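Local coordinates for protein NalP translocator (Neisseria meningitidis, PDB 1UYN) that forms the outer-membrane beta-barrel pore of an autotransporter, the C-terminal translocator domain through which the secreted protease passenger reaches the cell surface, at residues G206-L211 / R234-R239; L154-A159 / R180-K185; A142-E147 / K192-G197; A100-D105 / N134-S139. One frame throughout, in Å; residues are numbered along the deposited sequence.

Contact 1. Residues G206-L211 / R234-R239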
loop_
_atom_site.group_PDB
_atom_site.type_symbol
_atom_site.label_atom_id
_atom_site.label_comp_id
_atom_site.label_asym_id
_atom_site.label_seq_id
_atom_site.Cartn_x
_atom_site.Cartn_y
_atom_site.Cartn_z
ATOM N N GLY A 206 -1.851 -15.142 7.085
ATOM C CA GLY A 206 -0.753 -14.308 7.454
ATOM C C GLY A 206 0.445 -14.481 6.550
ATOM O O GLY A 206 0.960 -15.628 6.447
ATOM N N THR A 207 0.955 -13.354 5.993
ATOM C CA THR A 207 2.076 -13.369 5.078
ATOM C C THR A 207 3.232 -12.407 5.470
ATOM O O THR A 207 3.074 -11.190 5.582
ATOM C CB THR A 207 1.570 -13.018 3.685
ATOM O OG1 THR A 207 0.520 -13.904 3.297
ATOM C CG2 THR A 207 2.623 -13.301 2.634
ATOM N N LEU A 208 4.408 -12.982 5.684
ATOM C CA LEU A 208 5.629 -12.225 5.806
ATOM C C LEU A 208 6.158 -11.830 4.462
ATOM O O LEU A 208 6.187 -12.644 3.547
ATOM C CB LEU A 208 6.691 -13.066 6.488
ATOM C CG LEU A 208 7.846 -12.323 7.145
ATOM C CD1 LEU A 208 7.389 -11.385 8.221
ATOM C CD2 LEU A 208 8.712 -13.415 7.738
ATOM N N VAL A 209 6.611 -10.582 4.389
ATOM C CA VAL A 209 7.130 -9.936 3.179
ATOM C C VAL A 209 8.501 -9.366 3.499
ATOM O O VAL A 209 8.675 -8.617 4.482
ATOM C CB VAL A 209 6.224 -8.728 2.715
ATOM C CG1 VAL A 209 6.707 -8.206 1.375
ATOM C CG2 VAL A 209 4.757 -9.129 2.603
ATOM N N GLY A 210 9.474 -9.690 2.676
ATOM C CA GLY A 210 10.794 -9.098 2.804
ATOM C C GLY A 210 10.899 -7.974 1.813
ATOM O O GLY A 210 10.417 -8.058 0.696
ATOM N N LEU A 211 11.570 -6.923 2.250
ATOM C CA LEU A 211 11.596 -5.598 1.606
ATOM C C LEU A 211 13.004 -5.094 1.731
ATOM O O LEU A 211 13.701 -5.407 2.701
ATOM C CB LEU A 211 10.682 -4.609 2.326
ATOM C CG LEU A 211 9.229 -5.052 2.416
ATOM C CD1 LEU A 211 8.558 -4.423 3.644
ATOM C CD2 LEU A 211 8.447 -4.700 1.142
ATOM N N ARG A 234 9.066 -9.324 -1.876
ATOM C CA ARG A 234 8.777 -10.713 -2.158
ATOM C C ARG A 234 8.062 -11.349 -0.991
ATOM O O ARG A 234 8.493 -11.216 0.133
ATOM C CB ARG A 234 10.074 -11.476 -2.393
ATOM C CG ARG A 234 9.901 -12.887 -2.915
ATOM C CD ARG A 234 11.199 -13.569 -3.035
ATOM N NE ARG A 234 11.229 -14.664 -3.999
ATOM C CZ ARG A 234 10.790 -15.856 -3.726
ATOM N NH1 ARG A 234 10.235 -16.140 -2.539
ATOM N NH2 ARG A 234 10.889 -16.782 -4.638
ATOM N N ASP A 235 7.006 -12.095 -1.247
ATOM C CA ASP A 235 6.385 -12.797 -0.147
ATOM C C ASP A 235 7.345 -13.897 0.283
ATOM O O ASP A 235 8.019 -14.516 -0.530
ATOM C CB ASP A 235 5.003 -13.323 -0.520
ATOM C CG ASP A 235 3.998 -12.210 -0.779
ATOM O OD1 ASP A 235 4.245 -11.036 -0.466
ATOM O OD2 ASP A 235 2.904 -12.406 -1.318
ATOM N N LEU A 236 7.488 -14.061 1.580
ATOM C CA LEU A 236 8.408 -15.041 2.118
ATOM C C LEU A 236 7.692 -16.341 2.407
ATOM O O LEU A 236 8.352 -17.370 2.585
ATOM C CB LEU A 236 9.145 -14.478 3.360
ATOM C CG LEU A 236 9.876 -13.169 3.054
ATOM C CD1 LEU A 236 10.687 -12.665 4.241
ATOM C CD2 LEU A 236 10.759 -13.364 1.815
ATOM N N ASN A 237 6.360 -16.288 2.410
ATOM C CA ASN A 237 5.491 -17.459 2.545
ATOM C C ASN A 237 4.268 -17.358 1.684
ATOM O O ASN A 237 4.178 -16.515 0.819
ATOM C CB ASN A 237 5.118 -17.721 4.006
ATOM C CG ASN A 237 4.186 -16.662 4.612
ATOM O OD1 ASN A 237 4.367 -15.446 4.413
ATOM N ND2 ASN A 237 3.224 -17.119 5.422
ATOM N N GLY A 238 3.313 -18.230 1.903
ATOM C CA GLY A 238 2.128 -18.289 1.058
ATOM C C GLY A 238 1.173 -17.136 1.217
ATOM O O GLY A 238 0.970 -16.594 2.316
ATOM N N ARG A 239 0.591 -16.728 0.104
ATOM C CA ARG A 239 -0.410 -15.682 0.145
ATOM C C ARG A 239 -1.535 -16.190 -0.695
ATOM O O ARG A 239 -1.651 -15.862 -1.852
ATOM C CB ARG A 239 0.123 -14.369 -0.387
ATOM C CG ARG A 239 -0.801 -13.199 -0.118
ATOM C CD ARG A 239 -0.415 -11.936 -0.831
ATOM N NE ARG A 239 0.762 -11.248 -0.270
ATOM C CZ ARG A 239 0.745 -10.440 0.808
ATOM N NH1 ARG A 239 -0.382 -10.235 1.502
ATOM N NH2 ARG A 239 1.862 -9.858 1.197
#

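Contact 2. Residues L154-A159 / R180-K185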
loop_
_atom_site.group_PDB
_atom_site.type_symbol
_atom_site.label_atom_id
_atom_site.label_comp_id
_atom_site.label_asym_id
_atom_site.label_seq_id
_atom_site.Cartn_x
_atom_site.Cartn_y
_atom_site.Cartn_z
ATOM N N LEU A 154 -7.643 -6.313 7.472
ATOM C CA LEU A 154 -6.246 -6.505 7.158
ATOM C C LEU A 154 -5.389 -5.739 8.132
ATOM O O LEU A 154 -5.578 -4.540 8.313
ATOM C CB LEU A 154 -5.995 -6.001 5.761
ATOM C CG LEU A 154 -4.567 -6.006 5.297
ATOM C CD1 LEU A 154 -3.970 -7.452 5.331
ATOM C CD2 LEU A 154 -4.580 -5.392 3.916
ATOM N N MET A 155 -4.437 -6.406 8.759
ATOM C CA MET A 155 -3.478 -5.708 9.605
ATOM C C MET A 155 -2.094 -5.822 9.071
ATOM O O MET A 155 -1.727 -6.830 8.550
ATOM C CB MET A 155 -3.494 -6.266 10.999
ATOM C CG MET A 155 -4.781 -5.867 11.681
ATOM S SD MET A 155 -4.974 -6.605 13.311
ATOM C CE MET A 155 -2.968 -6.631 13.936
ATOM N N GLN A 156 -1.310 -4.791 9.214
ATOM C CA GLN A 156 0.078 -4.911 8.838
ATOM C C GLN A 156 0.917 -4.521 10.040
ATOM O O GLN A 156 0.541 -3.625 10.837
ATOM C CB GLN A 156 0.402 -4.012 7.641
ATOM C CG GLN A 156 -0.447 -4.254 6.409
ATOM C CD GLN A 156 -0.380 -3.072 5.508
ATOM O OE1 GLN A 156 -0.562 -1.939 5.964
ATOM N NE2 GLN A 156 -0.127 -3.300 4.234
ATOM N N LEU A 157 2.028 -5.241 10.180
ATOM C CA LEU A 157 3.099 -4.895 11.098
ATOM C C LEU A 157 4.437 -4.881 10.359
ATOM O O LEU A 157 4.753 -5.789 9.587
ATOM C CB LEU A 157 3.168 -5.915 12.221
ATOM C CG LEU A 157 2.535 -5.443 13.520
ATOM C CD1 LEU A 157 2.409 -6.635 14.450
ATOM C CD2 LEU A 157 3.455 -4.369 14.171
ATOM N N GLY A 158 5.235 -3.866 10.628
ATOM C CA GLY A 158 6.427 -3.621 9.860
ATOM C C GLY A 158 7.594 -3.264 10.759
ATOM O O GLY A 158 7.441 -2.554 11.769
ATOM N N ALA A 159 8.763 -3.749 10.373
ATOM C CA ALA A 159 9.966 -3.398 11.038
ATOM C C ALA A 159 10.968 -3.137 9.942
ATOM O O ALA A 159 11.177 -3.962 9.113
ATOM C CB ALA A 159 10.413 -4.518 11.951
ATOM N N ARG A 180 7.400 -7.026 6.577
ATOM C CA ARG A 180 6.033 -6.590 6.842
ATOM C C ARG A 180 5.217 -7.864 6.974
ATOM O O ARG A 180 5.326 -8.722 6.153
ATOM C CB ARG A 180 5.510 -5.757 5.691
ATOM C CG ARG A 180 4.138 -5.111 5.964
ATOM C CD ARG A 180 3.148 -5.272 4.805
ATOM N NE ARG A 180 3.680 -4.724 3.582
ATOM C CZ ARG A 180 3.437 -5.181 2.364
ATOM N NH1 ARG A 180 2.679 -6.243 2.148
ATOM N NH2 ARG A 180 4.002 -4.559 1.331
ATOM N N TYR A 181 4.429 -7.991 8.020
ATOM C CA TYR A 181 3.546 -9.121 8.186
ATOM C C TYR A 181 2.120 -8.667 7.926
ATOM O O TYR A 181 1.670 -7.755 8.586
ATOM C CB TYR A 181 3.639 -9.633 9.616
ATOM C CG TYR A 181 2.916 -10.946 9.847
ATOM C CD1 TYR A 181 3.358 -12.095 9.237
ATOM C CD2 TYR A 181 1.808 -11.030 10.694
ATOM C CE1 TYR A 181 2.714 -13.313 9.425
ATOM C CE2 TYR A 181 1.158 -12.239 10.917
ATOM C CZ TYR A 181 1.628 -13.388 10.264
ATOM O OH TYR A 181 1.043 -14.633 10.435
ATOM N N ASP A 182 1.429 -9.292 6.967
ATOM C CA ASP A 182 0.037 -8.983 6.661
ATOM C C ASP A 182 -0.814 -10.058 7.211
ATOM O O ASP A 182 -0.673 -11.206 6.810
ATOM C CB ASP A 182 -0.221 -8.988 5.160
ATOM C CG ASP A 182 0.525 -7.934 4.437
ATOM O OD1 ASP A 182 0.975 -6.952 5.077
ATOM O OD2 ASP A 182 0.713 -8.032 3.209
ATOM N N LEU A 183 -1.726 -9.692 8.090
ATOM C CA LEU A 183 -2.709 -10.619 8.640
ATOM C C LEU A 183 -4.068 -10.239 8.079
ATOM O O LEU A 183 -4.572 -9.166 8.344
ATOM C CB LEU A 183 -2.730 -10.493 10.150
ATOM C CG LEU A 183 -3.564 -11.483 10.942
ATOM C CD1 LEU A 183 -3.205 -12.956 10.627
ATOM C CD2 LEU A 183 -3.349 -11.204 12.383
ATOM N N LEU A 184 -4.678 -11.128 7.311
ATOM C CA LEU A 184 -5.966 -10.839 6.690
ATOM C C LEU A 184 -6.953 -11.783 7.334
ATOM O O LEU A 184 -6.739 -12.970 7.297
ATOM C CB LEU A 184 -5.915 -11.096 5.189
ATOM C CG LEU A 184 -7.255 -10.763 4.504
ATOM C CD1 LEU A 184 -7.089 -9.654 3.502
ATOM C CD2 LEU A 184 -7.812 -11.981 3.823
ATOM N N LYS A 185 -7.993 -11.257 7.960
ATOM C CA LYS A 185 -9.122 -12.084 8.365
ATOM C C LYS A 185 -10.292 -11.656 7.455
ATOM O O LYS A 185 -10.651 -10.474 7.411
ATOM C CB LYS A 185 -9.442 -11.899 9.857
ATOM C CG LYS A 185 -8.220 -11.919 10.871
ATOM C CD LYS A 185 -8.299 -13.088 11.904
ATOM C CE LYS A 185 -7.935 -12.754 13.409
ATOM N NZ LYS A 185 -7.963 -11.288 13.740
HETATM O O HOH W 1 -0.708 -5.639 2.798
#

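Contact 3. Residues A142-E147 / K192-G197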
loop_
_atom_site.group_PDB
_atom_site.type_symbol
_atom_site.label_atom_id
_atom_site.label_comp_id
_atom_site.label_asym_id
_atom_site.label_seq_id
_atom_site.Cartn_x
_atom_site.Cartn_y
_atom_site.Cartn_z
ATOM N N ALA A 142 -26.429 -16.059 -19.384
ATOM C CA ALA A 142 -26.876 -15.138 -20.441
ATOM C C ALA A 142 -27.686 -13.972 -19.845
ATOM O O ALA A 142 -28.894 -14.087 -19.667
ATOM C CB ALA A 142 -27.708 -15.906 -21.510
ATOM N N ASP A 143 -27.027 -12.850 -19.550
ATOM C CA ASP A 143 -27.667 -11.734 -18.827
ATOM C C ASP A 143 -28.129 -12.216 -17.420
ATOM O O ASP A 143 -29.257 -11.967 -16.959
ATOM C CB ASP A 143 -28.847 -11.106 -19.672
ATOM N N GLU A 144 -27.228 -12.939 -16.765
ATOM C CA GLU A 144 -27.424 -13.395 -15.399
ATOM C C GLU A 144 -26.143 -13.095 -14.624
ATOM O O GLU A 144 -25.051 -13.442 -15.054
ATOM C CB GLU A 144 -27.762 -14.899 -15.362
ATOM C CG GLU A 144 -28.326 -15.396 -14.024
ATOM C CD GLU A 144 -29.354 -16.530 -14.143
ATOM O OE1 GLU A 144 -29.840 -16.847 -15.274
ATOM O OE2 GLU A 144 -29.697 -17.101 -13.075
ATOM N N HIS A 145 -26.282 -12.403 -13.503
ATOM C CA HIS A 145 -25.153 -12.130 -12.644
ATOM C C HIS A 145 -25.442 -12.591 -11.214
ATOM O O HIS A 145 -26.592 -12.641 -10.780
ATOM C CB HIS A 145 -24.782 -10.625 -12.654
ATOM C CG HIS A 145 -24.843 -9.971 -14.008
ATOM N ND1 HIS A 145 -25.185 -8.645 -14.172
ATOM C CD2 HIS A 145 -24.604 -10.448 -15.255
ATOM C CE1 HIS A 145 -25.169 -8.339 -15.459
ATOM N NE2 HIS A 145 -24.826 -9.418 -16.139
ATOM N N ALA A 146 -24.365 -12.924 -10.503
ATOM C CA ALA A 146 -24.383 -13.122 -9.056
ATOM C C ALA A 146 -23.749 -11.910 -8.408
ATOM O O ALA A 146 -22.713 -11.470 -8.860
ATOM C CB ALA A 146 -23.595 -14.355 -8.683
ATOM N N GLU A 147 -24.375 -11.363 -7.373
ATOM C CA GLU A 147 -23.775 -10.292 -6.597
ATOM C C GLU A 147 -23.343 -10.866 -5.245
ATOM O O GLU A 147 -24.017 -11.704 -4.678
ATOM C CB GLU A 147 -24.693 -9.068 -6.423
ATOM C CG GLU A 147 -25.886 -8.916 -7.382
ATOM C CD GLU A 147 -25.521 -8.473 -8.820
ATOM O OE1 GLU A 147 -24.787 -7.452 -8.986
ATOM O OE2 GLU A 147 -26.022 -9.150 -9.794
ATOM N N LYS A 192 -26.174 -13.362 -3.511
ATOM C CA LYS A 192 -27.601 -13.361 -3.890
ATOM C C LYS A 192 -27.732 -13.261 -5.394
ATOM O O LYS A 192 -26.745 -13.020 -6.096
ATOM C CB LYS A 192 -28.417 -12.234 -3.228
ATOM C CG LYS A 192 -27.651 -10.930 -2.922
ATOM C CD LYS A 192 -28.587 -9.670 -2.963
ATOM C CE LYS A 192 -27.826 -8.342 -2.528
ATOM N NZ LYS A 192 -27.000 -7.689 -3.613
ATOM N N GLY A 193 -28.953 -13.489 -5.883
ATOM C CA GLY A 193 -29.324 -13.149 -7.238
ATOM C C GLY A 193 -29.119 -14.202 -8.293
ATOM O O GLY A 193 -29.528 -13.988 -9.416
ATOM N N SER A 194 -28.513 -15.333 -7.967
ATOM C CA SER A 194 -28.292 -16.390 -8.968
ATOM C C SER A 194 -28.569 -17.785 -8.440
ATOM O O SER A 194 -28.368 -18.067 -7.262
ATOM C CB SER A 194 -26.858 -16.348 -9.485
ATOM O OG SER A 194 -26.651 -17.303 -10.510
ATOM N N ALA A 195 -29.023 -18.661 -9.337
ATOM C CA ALA A 195 -29.319 -20.052 -8.989
ATOM C C ALA A 195 -28.035 -20.893 -8.895
ATOM O O ALA A 195 -28.067 -22.021 -8.392
ATOM C CB ALA A 195 -30.285 -20.658 -9.997
ATOM N N LEU A 196 -26.931 -20.357 -9.420
ATOM C CA LEU A 196 -25.599 -20.927 -9.231
ATOM C C LEU A 196 -24.779 -19.914 -8.446
ATOM O O LEU A 196 -23.660 -19.568 -8.814
ATOM C CB LEU A 196 -24.953 -21.239 -10.582
ATOM N N GLY A 197 -25.386 -19.423 -7.371
ATOM C CA GLY A 197 -24.746 -18.546 -6.422
ATOM C C GLY A 197 -23.947 -19.362 -5.416
ATOM O O GLY A 197 -24.284 -20.501 -5.034
#

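Contact 4. Residues A100-D105 / N134-S139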
loop_
_atom_site.group_PDB
_atom_site.type_symbol
_atom_site.label_atom_id
_atom_site.label_comp_id
_atom_site.label_asym_id
_atom_site.label_seq_id
_atom_site.Cartn_x
_atom_site.Cartn_y
_atom_site.Cartn_z
ATOM N N ALA A 100 -16.373 -11.171 -14.603
ATOM C CA ALA A 100 -16.546 -10.715 -13.222
ATOM C C ALA A 100 -15.709 -9.504 -12.884
ATOM O O ALA A 100 -14.554 -9.396 -13.291
ATOM C CB ALA A 100 -16.169 -11.837 -12.239
ATOM N N ASN A 101 -16.270 -8.619 -12.079
ATOM C CA ASN A 101 -15.478 -7.579 -11.500
ATOM C C ASN A 101 -15.911 -7.245 -10.081
ATOM O O ASN A 101 -16.886 -7.778 -9.606
ATOM C CB ASN A 101 -15.475 -6.381 -12.419
ATOM C CG ASN A 101 -16.808 -5.817 -12.601
ATOM O OD1 ASN A 101 -17.207 -5.541 -13.725
ATOM N ND2 ASN A 101 -17.530 -5.626 -11.503
ATOM N N ALA A 102 -15.151 -6.379 -9.422
ATOM C CA ALA A 102 -15.172 -6.243 -7.984
ATOM C C ALA A 102 -14.836 -4.837 -7.601
ATOM O O ALA A 102 -13.906 -4.291 -8.121
ATOM C CB ALA A 102 -14.162 -7.150 -7.396
ATOM N N LYS A 103 -15.557 -4.246 -6.678
ATOM C CA LYS A 103 -15.101 -2.993 -6.113
ATOM C C LYS A 103 -14.907 -3.136 -4.598
ATOM O O LYS A 103 -15.788 -3.622 -3.880
ATOM C CB LYS A 103 -16.039 -1.833 -6.494
ATOM C CG LYS A 103 -17.202 -1.564 -5.522
ATOM C CD LYS A 103 -18.162 -0.400 -5.975
ATOM C CE LYS A 103 -19.058 0.196 -4.796
ATOM N NZ LYS A 103 -20.042 -0.736 -4.162
ATOM N N THR A 104 -13.724 -2.702 -4.148
ATOM C CA THR A 104 -13.297 -2.679 -2.768
ATOM C C THR A 104 -13.357 -1.266 -2.201
ATOM O O THR A 104 -12.706 -0.331 -2.713
ATOM C CB THR A 104 -11.819 -3.145 -2.666
ATOM O OG1 THR A 104 -11.621 -4.432 -3.292
ATOM C CG2 THR A 104 -11.419 -3.379 -1.212
ATOM N N ASP A 105 -14.063 -1.127 -1.089
ATOM C CA ASP A 105 -13.980 0.055 -0.269
ATOM C C ASP A 105 -13.193 -0.218 0.950
ATOM O O ASP A 105 -13.321 -1.272 1.556
ATOM C CB ASP A 105 -15.362 0.467 0.162
ATOM C CG ASP A 105 -16.124 0.974 -0.944
ATOM O OD1 ASP A 105 -15.537 1.379 -1.982
ATOM O OD2 ASP A 105 -17.325 1.013 -0.879
ATOM N N ASN A 134 -15.646 -5.912 -0.259
ATOM C CA ASN A 134 -15.548 -6.266 -1.674
ATOM C C ASN A 134 -16.940 -6.549 -2.179
ATOM O O ASN A 134 -17.663 -7.375 -1.619
ATOM C CB ASN A 134 -14.686 -7.540 -1.859
ATOM C CG ASN A 134 -13.212 -7.306 -1.578
ATOM O OD1 ASN A 134 -12.756 -6.164 -1.437
ATOM N ND2 ASN A 134 -12.466 -8.387 -1.456
ATOM N N SER A 135 -17.327 -5.839 -3.224
ATOM C CA SER A 135 -18.571 -6.109 -3.929
ATOM C C SER A 135 -18.212 -6.770 -5.222
ATOM O O SER A 135 -17.450 -6.251 -5.963
ATOM C CB SER A 135 -19.300 -4.834 -4.210
ATOM O OG SER A 135 -19.900 -4.427 -3.025
ATOM N N ILE A 136 -18.726 -7.957 -5.451
ATOM C CA ILE A 136 -18.420 -8.704 -6.640
ATOM C C ILE A 136 -19.676 -8.787 -7.425
ATOM O O ILE A 136 -20.698 -8.986 -6.855
ATOM C CB ILE A 136 -17.963 -10.096 -6.236
ATOM C CG1 ILE A 136 -16.448 -10.119 -5.958
ATOM C CG2 ILE A 136 -18.276 -11.072 -7.317
ATOM C CD1 ILE A 136 -15.946 -9.162 -4.889
ATOM N N SER A 137 -19.616 -8.577 -8.731
ATOM C CA SER A 137 -20.611 -9.166 -9.613
ATOM C C SER A 137 -19.916 -10.028 -10.650
ATOM O O SER A 137 -18.869 -9.663 -11.159
ATOM C CB SER A 137 -21.498 -8.132 -10.280
ATOM O OG SER A 137 -20.782 -6.965 -10.477
ATOM N N ARG A 138 -20.490 -11.200 -10.907
ATOM C CA ARG A 138 -19.964 -12.119 -11.904
ATOM C C ARG A 138 -21.042 -12.651 -12.818
ATOM O O ARG A 138 -22.001 -13.274 -12.362
ATOM C CB ARG A 138 -19.229 -13.342 -11.304
ATOM C CG ARG A 138 -19.300 -13.578 -9.848
ATOM C CD ARG A 138 -18.668 -14.910 -9.470
ATOM N NE ARG A 138 -19.698 -15.824 -8.990
ATOM C CZ ARG A 138 -19.894 -17.060 -9.411
ATOM N NH1 ARG A 138 -19.136 -17.592 -10.352
ATOM N NH2 ARG A 138 -20.864 -17.778 -8.873
ATOM N N SER A 139 -20.850 -12.410 -14.112
ATOM C CA SER A 139 -21.616 -13.071 -15.141
ATOM C C SER A 139 -21.539 -14.557 -14.885
ATOM O O SER A 139 -20.460 -15.135 -14.756
ATOM C CB SER A 139 -21.084 -12.739 -16.540
ATOM O OG SER A 139 -19.848 -13.390 -16.780
#

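Contact 1. Residues G206-L211 / R234-R239
G206 O takes a hydrogen bond from N237 ND2, 2.9 Å long, lying in both the carbonyl plane and the amide plane of N237. T207 comes next. Its OG1 donates to G238 O at 2.9 Å, while CG2, anti to the backbone N, lies over one face of the R239 guanidinium. L208 N donates to N237 OD1 at 2.8 Å. The N237 amide thus spans T207 and replaces the backbone partner that a regular strand would supply. N237 chi1 of 69° puts CG between its backbone N and carbonyl carbon and brings the amide to the edge of G206-L208. L208 O receives L236 N in a nearly straight bond, and L208 CG meets L236 CD1 at 4.1 Å. V209 pairs with D235; its CG2 packs by R239 NH2. G210 and R234 then exchange backbone bonds in both directions, and L236 CD1 lies close to the G210 CA. R239 grips D235 side-on, NE to OD2 at 2.7 Å and NH2 to OD1 at 3.1 Å, both from above the carboxylate plane. NH2 also forms a salt bridge with D182. Regular barrel pairing therefore passes into a polar turn, held by a side-chain amide and an arginine shared between two carboxylates.

Contact 2. Residues L154-A159 / R180-K185
Q156 lies alongside D182 and R180, all three pointing the same way from neighbouring strands. Its NE2 sits over one face of the R180 guanidinium, 3.9 Å from R180 CD, with the amide and guanidinium planes 42° apart. The Q156 CG is anti to the carbonyl carbon (chi1 -57°), and the chain then runs out extended, which sets the amide beside the D182 carboxylate. Q156 NE2 donates to a water at 2.8 Å, and that water makes a weak bond to D182 OD2. Q156 OE1 bonds to S128 OG, and NE2 also donates to Q25 O. R180 bends at chi2 and chi3, and this turns NH1 onto D182 OD2 at 2.9 Å. D182 OD2 lies close to the R180 guanidinium plane and receives NH1 on its syn lone pair.

Backbone bonds tie the antiparallel strands at M155–L183 and L157–Y181, the hydrogen-bonded pairs. The face with M155, L157, Y181 and L183 is largely apolar; in a transmembrane barrel it is consistent with the lipid side. The L154 CD1 reaches L184 CB at 4.1 Å on the other face.

R180 continues to E233 and D182 to R239, so the charges form a chain along the inner wall of the barrel. Helix 12-34 packs on this inner face: Q25 meets L154, L29 meets Q156 and T18 meets L184. Strand 121-139 adjoins 154-159 through backbone bonds to G130, S128 and L126. Strand 199-219 adjoins 180-185, with V209 bonded to R180.

Contact 3. Residues A142-E147 / K192-G197
E147 and K192 carry opposite charges on the same face of the sheet, yet their charged ends do not meet. K192 NZ lies 5.8 Å from E147 OE1 and rests instead against the aliphatic part of the glutamate, 3.9 Å from E147 CB. The two side chains cross at a slant. The lysine runs straight through chi2 and chi3 and bends only at chi4, while the glutamate bends at chi2, which takes its carboxylate away from the ammonium group.

This is the frayed end of two neighbouring strands of the antiparallel beta-barrel, 145-163 and 172-192, at the rim that probably faces the cell exterior. One bridge joins the two segments. E147 N donates to K192 O at 3.2 Å, and K192 N returns a weak bond to E147 O. Beyond it the regular pairing stops. G193 has a positive phi of 90°, so the chain swings round into the loop that leads to strand 199-219.

S194 then comes back toward the first segment. Its CB meets A146 CB at 3.9 Å, a small apolar contact in an otherwise polar and exposed place. E144 reaches toward the loop with its carboxylate; its OE2 stops 4.0 Å from S194 OG. On its other edge the first segment continues the sheet, for A146 pairs with R138. T140 touches S194 and L196 from a nearby loop.

The loop is tightened by S194 itself. OG is anti to the backbone N (chi1 -176°), and it accepts from L196 N at 3.3 Å, an ST turn.

Contact 4. Residues A100-D105 / N134-S139
T104 leans its side chain against N134, the two lying side by side and pointing the same way. The CB is 3.4 Å from N134 OD1. Of its branches, OG1 donates to that same oxygen at 2.8 Å, reaching it from above the carbonyl plane, 49° out of it. The methyl CG2 is next to the same oxygen. Chi1 of -54° sets OG1 beside the backbone N and CG2 beside the carbonyl carbon, and both branches face the amide oxygen from one side. H21 of helix 12-34 touches T104, while S17 and T18 touch N134.

The strands are an antiparallel hairpin of the autotransporter beta-barrel. N101–S137 and K103–S135 are its hydrogen-bonded pairs, each with two backbone bonds. Those at N101 and S137 run nearly along the C=O axis.

On the face of T104, A102 CB packs against I136 CD1 at 3.7 Å, and Y14 of the helix touches I136. The opposite face is polar. K103 stretches past S135, its NZ 3.9 Å from S135 OG, and N101 ND2 lies 3.7 Å from S137 OG. A100 meets R138 through their CB atoms, and the R138 NE forms a salt bridge with E191.

All four contacts belong to the same closed sheet. Contacts 2 and 4 are partly buried, and each joins two strands in regular antiparallel pairing with helix 12-34 against its inner face. Contact 2 is charged there; contact 4 offers mostly small, apolar and uncharged polar groups, with R138 towards its end. Contacts 1 and 3 are surface contacts, where at least one segment leaves its strand for a loop and side-chain bonds or turns take over. Contacts 1 and 2 touch: D182 and R180 pair with T207 and V209 along adjoining strands. Contacts 3 and 4 touch through A146 and R138. Contacts 2 and 3 share strand 145-163, yet their centres lie about 34 Å apart.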